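PDB 3OO8: ABC transporter binding protein AcbH from Actinoplanes, which serves as the extracellular solute receptor of an ABC transporter and binds beta-D-galactopyranose as its exclusive substrate. Local coordinates for residues G33-D38 / L85-A90; L137-W142 / A298-F303; E326-F331 / G340-L345. The protein carries 2 engineered substitutions. One frame throughout, in Å; residues are numbered along the deposited sequence.

Interaction 1. Residues G33-D38 / L85-A90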
loop_
_atom_site.group_PDB
_atom_site.type_symbol
_atom_site.label_atom_id
_atom_site.label_comp_id
_atom_site.label_asym_id
_atom_site.label_seq_id
_atom_site.Cartn_x
_atom_site.Cartn_y
_atom_site.Cartn_z
ATOM N N GLY A 33 -20.034 -1.935 -9.851
ATOM C CA GLY A 33 -18.977 -2.663 -10.546
ATOM C C GLY A 33 -17.965 -3.104 -9.523
ATOM O O GLY A 33 -17.380 -2.262 -8.829
ATOM N N SER A 34 -17.769 -4.417 -9.410
ATOM C CA SER A 34 -16.894 -4.968 -8.404
ATOM C C SER A 34 -15.791 -5.882 -8.921
ATOM O O SER A 34 -16.058 -6.834 -9.647
ATOM C CB SER A 34 -17.727 -5.719 -7.352
ATOM O OG SER A 34 -16.893 -6.412 -6.435
ATOM N N ASN A 35 -14.562 -5.597 -8.513
ATOM C CA ASN A 35 -13.404 -6.431 -8.808
ATOM C C ASN A 35 -13.151 -7.452 -7.701
ATOM O O ASN A 35 -12.110 -8.123 -7.681
ATOM C CB ASN A 35 -12.184 -5.534 -9.081
ATOM C CG ASN A 35 -11.744 -4.749 -7.834
ATOM O OD1 ASN A 35 -12.226 -5.025 -6.745
ATOM N ND2 ASN A 35 -10.789 -3.820 -7.987
ATOM N N TYR A 36 -14.083 -7.615 -6.762
ATOM C CA TYR A 36 -13.904 -8.635 -5.722
ATOM C C TYR A 36 -14.368 -9.981 -6.277
ATOM O O TYR A 36 -15.499 -10.406 -6.055
ATOM C CB TYR A 36 -14.660 -8.298 -4.433
ATOM C CG TYR A 36 -14.139 -7.084 -3.683
ATOM C CD1 TYR A 36 -12.840 -7.040 -3.224
ATOM C CD2 TYR A 36 -14.984 -5.996 -3.407
ATOM C CE1 TYR A 36 -12.363 -5.957 -2.535
ATOM C CE2 TYR A 36 -14.518 -4.885 -2.692
ATOM C CZ TYR A 36 -13.205 -4.876 -2.276
ATOM O OH TYR A 36 -12.691 -3.818 -1.570
ATOM N N SER A 37 -13.480 -10.652 -6.995
ATOM C CA SER A 37 -13.866 -11.909 -7.638
ATOM C C SER A 37 -13.418 -13.132 -6.821
ATOM O O SER A 37 -14.006 -14.203 -6.958
ATOM C CB SER A 37 -13.332 -11.957 -9.085
ATOM O OG SER A 37 -11.911 -11.899 -9.122
ATOM N N ASP A 38 -12.413 -12.985 -5.962
ATOM C CA ASP A 38 -12.003 -14.097 -5.077
ATOM C C ASP A 38 -13.153 -14.440 -4.116
ATOM O O ASP A 38 -13.943 -13.571 -3.716
ATOM C CB ASP A 38 -10.732 -13.788 -4.280
ATOM C CG ASP A 38 -9.478 -13.741 -5.134
ATOM O OD1 ASP A 38 -9.499 -14.178 -6.300
ATOM O OD2 ASP A 38 -8.466 -13.240 -4.614
ATOM N N LEU A 85 -21.573 2.887 -9.132
ATOM C CA LEU A 85 -20.408 2.937 -8.264
ATOM C C LEU A 85 -19.461 1.848 -8.729
ATOM O O LEU A 85 -19.880 0.901 -9.378
ATOM C CB LEU A 85 -20.814 2.584 -6.815
ATOM C CG LEU A 85 -21.627 3.690 -6.154
ATOM C CD1 LEU A 85 -22.048 3.353 -4.726
ATOM C CD2 LEU A 85 -20.798 4.998 -6.157
ATOM N N ALA A 86 -18.183 1.991 -8.399
ATOM C CA ALA A 86 -17.218 0.936 -8.683
ATOM C C ALA A 86 -16.085 0.810 -7.665
ATOM O O ALA A 86 -15.724 1.741 -6.986
ATOM C CB ALA A 86 -16.641 1.123 -10.119
ATOM N N THR A 87 -15.542 -0.381 -7.548
ATOM C CA THR A 87 -14.364 -0.580 -6.761
ATOM C C THR A 87 -13.120 -0.000 -7.419
ATOM O O THR A 87 -12.896 -0.209 -8.605
ATOM C CB THR A 87 -14.084 -2.079 -6.670
ATOM O OG1 THR A 87 -14.116 -2.673 -7.983
ATOM C CG2 THR A 87 -15.146 -2.756 -5.784
ATOM N N TRP A 88 -12.298 0.706 -6.652
ATOM C CA TRP A 88 -11.012 1.136 -7.196
ATOM C C TRP A 88 -10.039 1.306 -6.027
ATOM O O TRP A 88 -10.211 0.692 -4.983
ATOM C CB TRP A 88 -11.145 2.409 -8.078
ATOM C CG TRP A 88 -9.928 2.594 -8.951
ATOM C CD1 TRP A 88 -9.048 3.648 -8.942
ATOM C CD2 TRP A 88 -9.430 1.664 -9.923
ATOM N NE1 TRP A 88 -8.036 3.418 -9.844
ATOM C CE2 TRP A 88 -8.237 2.212 -10.453
ATOM C CE3 TRP A 88 -9.859 0.415 -10.381
ATOM C CZ2 TRP A 88 -7.468 1.540 -11.418
ATOM C CZ3 TRP A 88 -9.094 -0.243 -11.379
ATOM C CH2 TRP A 88 -7.920 0.331 -11.864
ATOM N N PHE A 89 -9.033 2.160 -6.168
ATOM C CA PHE A 89 -8.068 2.335 -5.071
ATOM C C PHE A 89 -7.303 3.636 -5.285
ATOM O O PHE A 89 -7.276 4.187 -6.398
ATOM C CB PHE A 89 -7.106 1.136 -5.047
ATOM C CG PHE A 89 -6.587 0.749 -6.412
ATOM C CD1 PHE A 89 -5.480 1.391 -6.985
ATOM C CD2 PHE A 89 -7.198 -0.275 -7.118
ATOM C CE1 PHE A 89 -4.999 1.010 -8.236
ATOM C CE2 PHE A 89 -6.734 -0.642 -8.366
ATOM C CZ PHE A 89 -5.653 -0.003 -8.931
ATOM N N ALA A 90 -6.691 4.129 -4.216
ATOM C CA ALA A 90 -5.925 5.362 -4.273
ATOM C C ALA A 90 -4.716 5.242 -5.209
ATOM O O ALA A 90 -4.201 4.140 -5.472
ATOM C CB ALA A 90 -5.497 5.798 -2.840
HETATM O O HOH W 1 -10.068 -2.249 -5.507
#
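Gly33 and Ala86 form a parallel bridge where strand 30-34 runs beside strand 85-89 in the sheet of a class 2 solute-binding fold, next to the galactose site. Two backbone bonds fix the register: Gly33 N to Leu85 O at 2.9 Å and Thr87 N to Gly33 O at 2.9 Å. Beyond the bridge the chain 33-38 leaves the sheet, and the Thr87 side chain takes over. Its OG1 sits between the backbone N and the carbonyl carbon (chi1 50°), facing Asn35, and there accepts the Asn35 N-H (N to OG1 3.0 Å, 147° at the hydrogen); a weak bond from OG1 to Gly33 O adds to this. The methyl CG2 meets the Tyr36 ring obliquely, 3.8 Å from CE2. Asn35 CG lies 3.2 Å from Thr87 OG1, while ND2 bonds to Gln71 OE1 and, through a water, to Trp88 O. A valine in place of this threonine would probably leave the buried Asn35 N-H without its acceptor and the segment after Ser34 less firmly held to the sheet. Thr87 OG1 thus serves as acceptor and weak donor at once, tying the first residue past the strand to the sheet, and Asn35 in turn probably helps position Gln71, a galactose-binding residue.

Interaction 2. Residues L137-W142 / A298-F303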
loop_
_atom_site.group_PDB
_atom_site.type_symbol
_atom_site.label_atom_id
_atom_site.label_comp_id
_atom_site.label_asym_id
_atom_site.label_seq_id
_atom_site.Cartn_x
_atom_site.Cartn_y
_atom_site.Cartn_z
ATOM N N LEU A 137 -11.806 2.295 2.193
ATOM C CA LEU A 137 -12.377 1.268 3.079
ATOM C C LEU A 137 -11.330 0.674 4.010
ATOM O O LEU A 137 -11.558 0.616 5.220
ATOM C CB LEU A 137 -13.067 0.145 2.266
ATOM C CG LEU A 137 -13.972 -0.742 3.137
ATOM C CD1 LEU A 137 -15.171 0.040 3.694
ATOM C CD2 LEU A 137 -14.425 -1.942 2.290
ATOM N N TYR A 138 -10.185 0.227 3.477
ATOM C CA TYR A 138 -9.169 -0.441 4.297
ATOM C C TYR A 138 -7.795 -0.315 3.630
ATOM O O TYR A 138 -7.686 -0.018 2.439
ATOM C CB TYR A 138 -9.470 -1.950 4.509
ATOM C CG TYR A 138 -9.652 -2.670 3.188
ATOM C CD1 TYR A 138 -8.535 -3.038 2.420
ATOM C CD2 TYR A 138 -10.934 -2.877 2.656
ATOM C CE1 TYR A 138 -8.689 -3.620 1.137
ATOM C CE2 TYR A 138 -11.100 -3.419 1.373
ATOM C CZ TYR A 138 -9.983 -3.792 0.639
ATOM O OH TYR A 138 -10.175 -4.324 -0.608
ATOM N N ASN A 139 -6.768 -0.550 4.430
ATOM C CA ASN A 139 -5.381 -0.634 3.946
ATOM C C ASN A 139 -4.581 -1.640 4.768
ATOM O O ASN A 139 -5.132 -2.267 5.684
ATOM C CB ASN A 139 -4.718 0.748 3.779
ATOM C CG ASN A 139 -4.759 1.607 5.032
ATOM O OD1 ASN A 139 -4.876 1.108 6.158
ATOM N ND2 ASN A 139 -4.640 2.929 4.832
ATOM N N TYR A 140 -3.280 -1.781 4.488
ATOM C CA TYR A 140 -2.404 -2.657 5.300
ATOM C C TYR A 140 -0.999 -2.083 5.167
ATOM O O TYR A 140 -0.696 -1.427 4.183
ATOM C CB TYR A 140 -2.448 -4.111 4.817
ATOM C CG TYR A 140 -1.855 -4.270 3.449
ATOM C CD1 TYR A 140 -0.491 -4.525 3.300
ATOM C CD2 TYR A 140 -2.649 -4.155 2.315
ATOM C CE1 TYR A 140 0.057 -4.648 2.024
ATOM C CE2 TYR A 140 -2.099 -4.278 1.056
ATOM C CZ TYR A 140 -0.758 -4.524 0.934
ATOM O OH TYR A 140 -0.153 -4.656 -0.316
ATOM N N PRO A 141 -0.133 -2.383 6.136
ATOM C CA PRO A 141 1.178 -1.724 6.186
ATOM C C PRO A 141 2.355 -2.490 5.598
ATOM O O PRO A 141 2.347 -3.721 5.539
ATOM C CB PRO A 141 1.395 -1.573 7.692
ATOM C CG PRO A 141 0.793 -2.894 8.235
ATOM C CD PRO A 141 -0.447 -3.121 7.381
ATOM N N TRP A 142 3.346 -1.716 5.156
ATOM C CA TRP A 142 4.667 -2.228 4.748
ATOM C C TRP A 142 5.612 -1.809 5.867
ATOM O O TRP A 142 5.946 -0.638 6.003
ATOM C CB TRP A 142 5.098 -1.607 3.416
ATOM C CG TRP A 142 4.603 -2.385 2.240
ATOM C CD1 TRP A 142 3.296 -2.535 1.812
ATOM C CD2 TRP A 142 5.414 -3.148 1.347
ATOM N NE1 TRP A 142 3.263 -3.340 0.682
ATOM C CE2 TRP A 142 4.543 -3.756 0.411
ATOM C CE3 TRP A 142 6.794 -3.374 1.252
ATOM C CZ2 TRP A 142 5.021 -4.545 -0.642
ATOM C CZ3 TRP A 142 7.265 -4.202 0.209
ATOM C CH2 TRP A 142 6.378 -4.774 -0.695
ATOM N N ALA A 298 0.925 2.181 2.409
ATOM C CA ALA A 298 -0.203 1.433 2.990
ATOM C C ALA A 298 -1.288 1.388 1.919
ATOM O O ALA A 298 -2.193 2.232 1.885
ATOM C CB ALA A 298 -0.686 2.093 4.292
ATOM N N PRO A 299 -1.197 0.428 0.985
ATOM C CA PRO A 299 -2.117 0.398 -0.164
ATOM C C PRO A 299 -3.599 0.377 0.249
ATOM O O PRO A 299 -4.031 -0.531 0.966
ATOM C CB PRO A 299 -1.729 -0.903 -0.893
ATOM C CG PRO A 299 -0.269 -1.088 -0.528
ATOM C CD PRO A 299 -0.177 -0.643 0.914
ATOM N N THR A 300 -4.353 1.382 -0.219
ATOM C CA THR A 300 -5.695 1.645 0.256
ATOM C C THR A 300 -6.726 1.424 -0.848
ATOM O O THR A 300 -6.701 2.065 -1.924
ATOM C CB THR A 300 -5.803 3.119 0.747
ATOM O OG1 THR A 300 -4.805 3.366 1.753
ATOM C CG2 THR A 300 -7.178 3.402 1.361
ATOM N N ASP A 301 -7.659 0.526 -0.564
ATOM C CA ASP A 301 -8.719 0.199 -1.501
ATOM C C ASP A 301 -9.971 1.015 -1.160
ATOM O O ASP A 301 -10.200 1.324 0.012
ATOM C CB ASP A 301 -9.071 -1.287 -1.459
ATOM C CG ASP A 301 -7.988 -2.176 -2.063
ATOM O OD1 ASP A 301 -6.947 -1.663 -2.542
ATOM O OD2 ASP A 301 -8.151 -3.421 -2.029
ATOM N N GLY A 302 -10.783 1.329 -2.159
ATOM C CA GLY A 302 -12.012 2.083 -1.889
ATOM C C GLY A 302 -12.958 2.037 -3.059
ATOM O O GLY A 302 -12.992 1.050 -3.797
ATOM N N PHE A 303 -13.752 3.096 -3.201
ATOM C CA PHE A 303 -14.822 3.124 -4.199
ATOM C C PHE A 303 -14.900 4.490 -4.840
ATOM O O PHE A 303 -14.565 5.500 -4.208
ATOM C CB PHE A 303 -16.161 2.795 -3.533
ATOM C CG PHE A 303 -16.098 1.506 -2.781
ATOM C CD1 PHE A 303 -16.297 0.320 -3.447
ATOM C CD2 PHE A 303 -15.765 1.496 -1.419
ATOM C CE1 PHE A 303 -16.150 -0.905 -2.774
ATOM C CE2 PHE A 303 -15.628 0.277 -0.719
ATOM C CZ PHE A 303 -15.842 -0.927 -1.400
#
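Strands 137-139 and 301-303 run antiparallel, their axes 5.4 Å apart at closest approach and 162° between directions. Tyr138 and Asp301 are a hydrogen-bonded pair: Leu137 N donates to Asp301 O at 2.9 Å, and Asp301 N donates to Tyr138 O at 3.1 Å. Past this pair the two chains stay close through CA-H...O contacts, among them Ala298 CA to Tyr140 O at 3.1 Å.

Over the same pair the side chains meet again. Tyr138 CG lies between the backbone N and the carbonyl carbon (chi1 55°), which turns the ring over Asp301. Tyr138 OH donates to Asp301 OD2 at 2.6 Å, arriving on the anti lone pair of OD2, away from OD1, with ring and carboxylate planes 67° apart; OD1 forms a salt bridge with Arg373. Asn139 and Thr300 lie alongside one another, and the ND2 N-H reaches Thr300 OG1 at 3.1 Å almost in the amide plane; the same hydroxyl donates its hydrogen to Ala298 O, so Thr300 OG1 accepts from the amide and donates to the backbone. Pro299 lies over one face of the Tyr140 ring, its CD 4.1 Å from the centroid in a CH-pi contact. At the other end of the contact Leu137 CD2 meets the edge of the Phe303 ring, 3.9 Å from CE2.

The pairing belongs to the mixed sheet of the class 2 solute-binding fold, and it borders the galactose site: Trp142 is a binding residue, and Asp301 holds another, Arg373.

Interaction 3. Residues E326-F331 / G340-L345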
loop_
_atom_site.group_PDB
_atom_site.type_symbol
_atom_site.label_atom_id
_atom_site.label_comp_id
_atom_site.label_asym_id
_atom_site.label_seq_id
_atom_site.Cartn_x
_atom_site.Cartn_y
_atom_site.Cartn_z
ATOM N N GLU A 326 -18.824 1.185 10.864
ATOM C CA GLU A 326 -19.609 -0.043 10.852
ATOM C C GLU A 326 -19.415 -0.807 9.551
ATOM O O GLU A 326 -19.292 -2.032 9.559
ATOM C CB GLU A 326 -21.100 0.252 11.056
ATOM C CG GLU A 326 -21.423 0.683 12.483
ATOM C CD GLU A 326 -21.143 2.160 12.777
ATOM O OE1 GLU A 326 -20.606 2.930 11.925
ATOM O OE2 GLU A 326 -21.483 2.556 13.912
ATOM N N ALA A 327 -19.351 -0.073 8.442
ATOM C CA ALA A 327 -19.200 -0.706 7.136
ATOM C C ALA A 327 -17.829 -1.392 7.091
ATOM O O ALA A 327 -17.694 -2.502 6.598
ATOM C CB ALA A 327 -19.351 0.286 6.001
ATOM N N GLU A 328 -16.806 -0.695 7.586
ATOM C CA GLU A 328 -15.468 -1.300 7.555
ATOM C C GLU A 328 -15.413 -2.538 8.408
ATOM O O GLU A 328 -14.828 -3.546 7.988
ATOM C CB GLU A 328 -14.404 -0.281 8.016
ATOM C CG GLU A 328 -14.383 0.978 7.147
ATOM C CD GLU A 328 -13.447 2.057 7.681
ATOM O OE1 GLU A 328 -12.766 1.834 8.685
ATOM O OE2 GLU A 328 -13.378 3.161 7.084
ATOM N N ALA A 329 -15.980 -2.483 9.618
ATOM C CA ALA A 329 -15.915 -3.664 10.486
ATOM C C ALA A 329 -16.651 -4.855 9.871
ATOM O O ALA A 329 -16.149 -5.972 9.938
ATOM C CB ALA A 329 -16.473 -3.360 11.860
ATOM N N ALA A 330 -17.801 -4.591 9.256
ATOM C CA ALA A 330 -18.594 -5.652 8.609
ATOM C C ALA A 330 -17.808 -6.321 7.479
ATOM O O ALA A 330 -17.628 -7.538 7.463
ATOM C CB ALA A 330 -19.890 -5.102 8.105
ATOM N N PHE A 331 -17.276 -5.523 6.558
ATOM C CA PHE A 331 -16.515 -6.087 5.434
ATOM C C PHE A 331 -15.298 -6.882 5.897
ATOM O O PHE A 331 -14.889 -7.899 5.302
ATOM C CB PHE A 331 -16.056 -4.964 4.489
ATOM C CG PHE A 331 -15.299 -5.469 3.315
ATOM C CD1 PHE A 331 -15.983 -5.979 2.225
ATOM C CD2 PHE A 331 -13.895 -5.484 3.298
ATOM C CE1 PHE A 331 -15.290 -6.470 1.126
ATOM C CE2 PHE A 331 -13.225 -5.970 2.207
ATOM C CZ PHE A 331 -13.911 -6.466 1.120
ATOM N N GLY A 340 -9.440 -1.120 8.677
ATOM C CA GLY A 340 -10.220 0.086 8.376
ATOM C C GLY A 340 -9.473 1.392 8.651
ATOM O O GLY A 340 -8.636 1.464 9.556
ATOM N N LEU A 341 -9.848 2.441 7.915
ATOM C CA LEU A 341 -9.248 3.771 8.109
ATOM C C LEU A 341 -10.045 4.653 9.058
ATOM O O LEU A 341 -9.556 5.717 9.463
ATOM C CB LEU A 341 -9.094 4.545 6.788
ATOM C CG LEU A 341 -7.952 4.111 5.878
ATOM C CD1 LEU A 341 -8.256 2.792 5.168
ATOM C CD2 LEU A 341 -7.691 5.236 4.847
ATOM N N ALA A 342 -11.233 4.200 9.452
ATOM C CA ALA A 342 -12.063 5.039 10.322
ATOM C C ALA A 342 -11.389 5.325 11.669
ATOM O O ALA A 342 -10.815 4.428 12.301
ATOM C CB ALA A 342 -13.420 4.387 10.518
ATOM N N ASN A 343 -11.444 6.581 12.111
ATOM C CA ASN A 343 -10.802 6.925 13.396
ATOM C C ASN A 343 -11.367 6.097 14.563
ATOM O O ASN A 343 -12.582 5.996 14.716
ATOM C CB ASN A 343 -11.013 8.403 13.740
ATOM C CG ASN A 343 -10.183 9.331 12.895
ATOM O OD1 ASN A 343 -9.127 8.958 12.376
ATOM N ND2 ASN A 343 -10.657 10.564 12.745
ATOM N N GLY A 344 -10.483 5.518 15.364
ATOM C CA GLY A 344 -10.892 4.798 16.567
ATOM C C GLY A 344 -11.519 3.440 16.316
ATOM O O GLY A 344 -12.082 2.814 17.226
ATOM N N LEU A 345 -11.427 2.949 15.090
ATOM C CA LEU A 345 -11.996 1.642 14.849
ATOM C C LEU A 345 -11.014 0.523 15.171
ATOM O O LEU A 345 -9.959 0.420 14.549
ATOM C CB LEU A 345 -12.513 1.534 13.405
ATOM C CG LEU A 345 -12.884 0.095 13.062
ATOM C CD1 LEU A 345 -14.032 -0.447 13.926
ATOM C CD2 LEU A 345 -13.224 -0.031 11.576
#
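Glu328 of helix 325-332 reaches across to the loop that follows strand 339-340, where residues Ala342 to Leu345 form a type II beta turn; the contact fastens helix 325-332 to the loop before helix 352-363 in this class 2 solute-binding fold. The polar part across the contact is one hydrogen bond. Ala342 N donates to Glu328 OE1 at 2.9 Å, with 161° at the hydrogen, and the proton comes in on the syn lone pair, the side of the other carboxylate oxygen. With CG anti to the carbonyl carbon (chi1 -59°) and the chain extended beyond it, the carboxylate is carried out from the helix to the start of the turn. A buried carboxylate held by a backbone N-H would probably have part of its charge offset there. The turn closes on itself through Leu345 N to Ala342 O at 3.2 Å.

Packing round the carboxylate is close. Gly340 CA is 3.1 Å from Glu328 OE1, and a side chain modelled on that glycine would run into the oxygen, so the bare backbone suits the position. Ala342 CB also borders the carboxylate, 3.2 Å from OE1.

The apolar part is carried by Leu345, whose CG is anti to the backbone N (chi1 170°), directing its methyls back at the helix. CD1 faces Ala329 CB at 4.3 Å, and CD2 lies 3.8 Å from Glu328 CB.

Interactions 1 and 2 share one sheet, since strands 85-89 and 301-304 are neighbours in it: Trp88 O lies 3.0 Å from Gly302 N. Their centres are 13 Å apart, and Tyr36 OH, 2.7 Å from Tyr138 OH, joins them through side chains. Interaction 3 sits beside interaction 2, with centres 12 Å apart, and Phe331 of its helix packs on both tyrosines: Phe331 CE2 is 3.4 Å from Tyr138 CE2, and Phe331 CZ is 3.8 Å from Tyr36 CZ. The galactose site adjoins the first two contacts, through Gln71 beside Asn35 and Arg373 beside Asp301, whereas the Leu341 side chain of interaction 3 remains about 10 Å from that of Arg373.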